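Local coordinates for protein D-alanyl-D-alanine carboxypeptidase (Vibrio cholerae, PDB 5TR7) that probably trims the terminal D-alanine from peptidoglycan precursor peptides, as a penicillin-binding serine carboxypeptidase of the S11 family, at residues M14-G19 against R222-V227. Residues are numbered along the deposited sequence; the frame is centred on the assembly and turned at random.
Sequences MDYHSG and RLVAVV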
loop_
_atom_site.group_PDB
_atom_site.type_symbol
_atom_site.label_atom_id
_atom_site.label_comp_id
_atom_site.label_asym_id
_atom_site.label_seq_id
_atom_site.Cartn_x
_atom_site.Cartn_y
_atom_site.Cartn_z
ATOM N N MET A 14 14.882 3.219 -4.188
ATOM C CA MET A 14 14.805 4.393 -5.033
ATOM C C MET A 14 14.933 5.672 -4.276
ATOM O O MET A 14 14.374 5.822 -3.193
ATOM C CB MET A 14 13.449 4.364 -5.746
ATOM C CG MET A 14 13.092 5.594 -6.556
ATOM S SD MET A 14 11.441 5.499 -7.256
ATOM C CE MET A 14 11.755 4.419 -8.646
ATOM N N ASP A 15 15.695 6.585 -4.847
ATOM C CA ASP A 15 15.794 7.941 -4.308
ATOM C C ASP A 15 14.456 8.642 -4.649
ATOM O O ASP A 15 14.100 8.742 -5.808
ATOM C CB ASP A 15 16.968 8.688 -4.966
ATOM C CG ASP A 15 16.894 10.188 -4.783
ATOM O OD1 ASP A 15 16.466 10.688 -3.726
ATOM O OD2 ASP A 15 17.236 10.878 -5.748
ATOM N N TYR A 16 13.743 9.119 -3.639
ATOM C CA TYR A 16 12.475 9.763 -3.833
ATOM C C TYR A 16 12.594 10.993 -4.678
ATOM O O TYR A 16 11.702 11.252 -5.460
ATOM C CB TYR A 16 11.789 10.175 -2.498
ATOM C CG TYR A 16 10.589 11.083 -2.697
ATOM C CD1 TYR A 16 9.306 10.548 -2.874
ATOM C CD2 TYR A 16 10.719 12.465 -2.707
ATOM C CE1 TYR A 16 8.232 11.370 -3.092
ATOM C CE2 TYR A 16 9.614 13.296 -2.895
ATOM C CZ TYR A 16 8.379 12.730 -3.093
ATOM O OH TYR A 16 7.246 13.513 -3.338
ATOM N N HIS A 17 13.646 11.790 -4.496
ATOM C CA HIS A 17 13.773 13.055 -5.226
ATOM C C HIS A 17 13.898 12.913 -6.754
ATOM O O HIS A 17 13.069 13.423 -7.490
ATOM C CB HIS A 17 14.923 13.916 -4.676
ATOM C CG HIS A 17 14.834 14.157 -3.194
ATOM N ND1 HIS A 17 13.674 14.612 -2.580
ATOM C CD2 HIS A 17 15.750 14.025 -2.203
ATOM C CE1 HIS A 17 13.870 14.696 -1.269
ATOM N NE2 HIS A 17 15.114 14.335 -1.015
ATOM N N SER A 18 14.913 12.202 -7.203
ATOM C CA SER A 18 15.182 12.037 -8.632
ATOM C C SER A 18 14.517 10.844 -9.232
ATOM O O SER A 18 14.398 10.772 -10.431
ATOM C CB SER A 18 16.672 11.816 -8.855
ATOM O OG SER A 18 17.058 10.564 -8.288
ATOM N N GLY A 19 14.118 9.889 -8.419
ATOM C CA GLY A 19 13.540 8.635 -8.939
ATOM C C GLY A 19 14.588 7.633 -9.370
ATOM O O GLY A 19 14.279 6.568 -9.913
ATOM N N ARG A 222 15.209 11.368 1.241
ATOM C CA ARG A 222 14.031 10.537 1.329
ATOM C C ARG A 222 14.220 9.404 0.374
ATOM O O ARG A 222 14.596 9.604 -0.820
ATOM C CB ARG A 222 12.707 11.216 1.071
ATOM C CG ARG A 222 11.531 10.208 1.157
ATOM C CD ARG A 222 10.142 10.776 0.884
ATOM N NE ARG A 222 9.548 11.497 2.015
ATOM C CZ ARG A 222 8.946 10.934 3.038
ATOM N NH1 ARG A 222 8.468 11.693 3.955
ATOM N NH2 ARG A 222 8.872 9.593 3.191
ATOM N N LEU A 223 13.999 8.201 0.906
ATOM C CA LEU A 223 14.119 7.008 0.099
ATOM C C LEU A 223 12.846 6.246 0.098
ATOM O O LEU A 223 12.097 6.328 1.038
ATOM C CB LEU A 223 15.182 6.088 0.667
ATOM C CG LEU A 223 16.603 6.645 0.797
ATOM C CD1 LEU A 223 17.441 5.700 1.702
ATOM C CD2 LEU A 223 17.222 6.801 -0.602
ATOM N N VAL A 224 12.618 5.500 -0.982
ATOM C CA VAL A 224 11.494 4.583 -1.085
ATOM C C VAL A 224 12.121 3.212 -1.342
ATOM O O VAL A 224 12.947 3.074 -2.240
ATOM C CB VAL A 224 10.562 4.949 -2.224
ATOM C CG1 VAL A 224 9.474 3.903 -2.350
ATOM C CG2 VAL A 224 9.916 6.283 -1.948
ATOM N N ALA A 225 11.753 2.225 -0.552
ATOM C CA ALA A 225 12.232 0.846 -0.732
ATOM C C ALA A 225 11.095 -0.151 -0.833
ATOM O O ALA A 225 10.007 0.040 -0.266
ATOM C CB ALA A 225 13.134 0.434 0.420
ATOM N N VAL A 226 11.298 -1.140 -1.683
ATOM C CA VAL A 226 10.309 -2.196 -1.837
ATOM C C VAL A 226 11.061 -3.516 -1.661
ATOM O O VAL A 226 12.119 -3.735 -2.277
ATOM C CB VAL A 226 9.703 -2.171 -3.256
ATOM C CG1 VAL A 226 8.719 -3.291 -3.432
ATOM C CG2 VAL A 226 9.075 -0.830 -3.521
ATOM N N VAL A 227 10.532 -4.373 -0.808
ATOM C CA VAL A 227 11.146 -5.715 -0.567
ATOM C C VAL A 227 10.028 -6.714 -0.745
ATOM O O VAL A 227 8.983 -6.575 -0.172
ATOM C CB VAL A 227 11.829 -5.768 0.818
ATOM C CG1 VAL A 227 12.392 -7.123 1.115
ATOM C CG2 VAL A 227 12.988 -4.775 0.828
HETATM O O HOH W 1 17.203 11.328 -1.224
#
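Arg222 sets its CD over one face of the Tyr16 ring, with CB and CG against Tyr16 CB. The CD sits 4.0 Å from the ring centroid, a CH-pi contact displaced toward the CG end, where Arg222 CD comes within 3.6 Å of Tyr16 CG. CG of the arginine is anti to the backbone N (chi1 178°) and the chain stays extended through chi2, which carries CD over the ring; a bend at chi3 then takes the guanidinium on to Asp198, by a salt bridge, and to Ser215. The backbones of the two residues are joined as well: Tyr16 N donates to Arg222 O at 3.0 Å, tilted out of the carbonyl plane.

Two residues along, beyond the non-hydrogen-bonded pair Asp15-Leu223, Met14 and Val224 form the hydrogen-bonded pair of an antiparallel bridge, Met14 N to Val224 O at 2.7 Å and Val224 N to Met14 O at 2.8 Å, both nearly straight. At the Tyr16 ring edge lies Val224 CG2.

The chain turns away after Asp15, whose carboxylate holds the turn in an Asx motif: OD2 takes Ser18 N and Ser18 OG from the same face, the hydroxyl at 2.6 Å. Water 1 donates to Asp15 OD1 and accepts from Arg222 N, tying the turn back to the neighbouring strand.

The pairing joins strand 10-15 to strand 221-230 inside the five-stranded antiparallel sheet of this penicillin-binding domain. Helix 150-163 covers the face bearing Met14 and Val224 and also meets the Tyr16 side chain, helix 233-251 covers the face of Asp15 and Leu223, and strand 209-218 flanks 221-230 on its other edge.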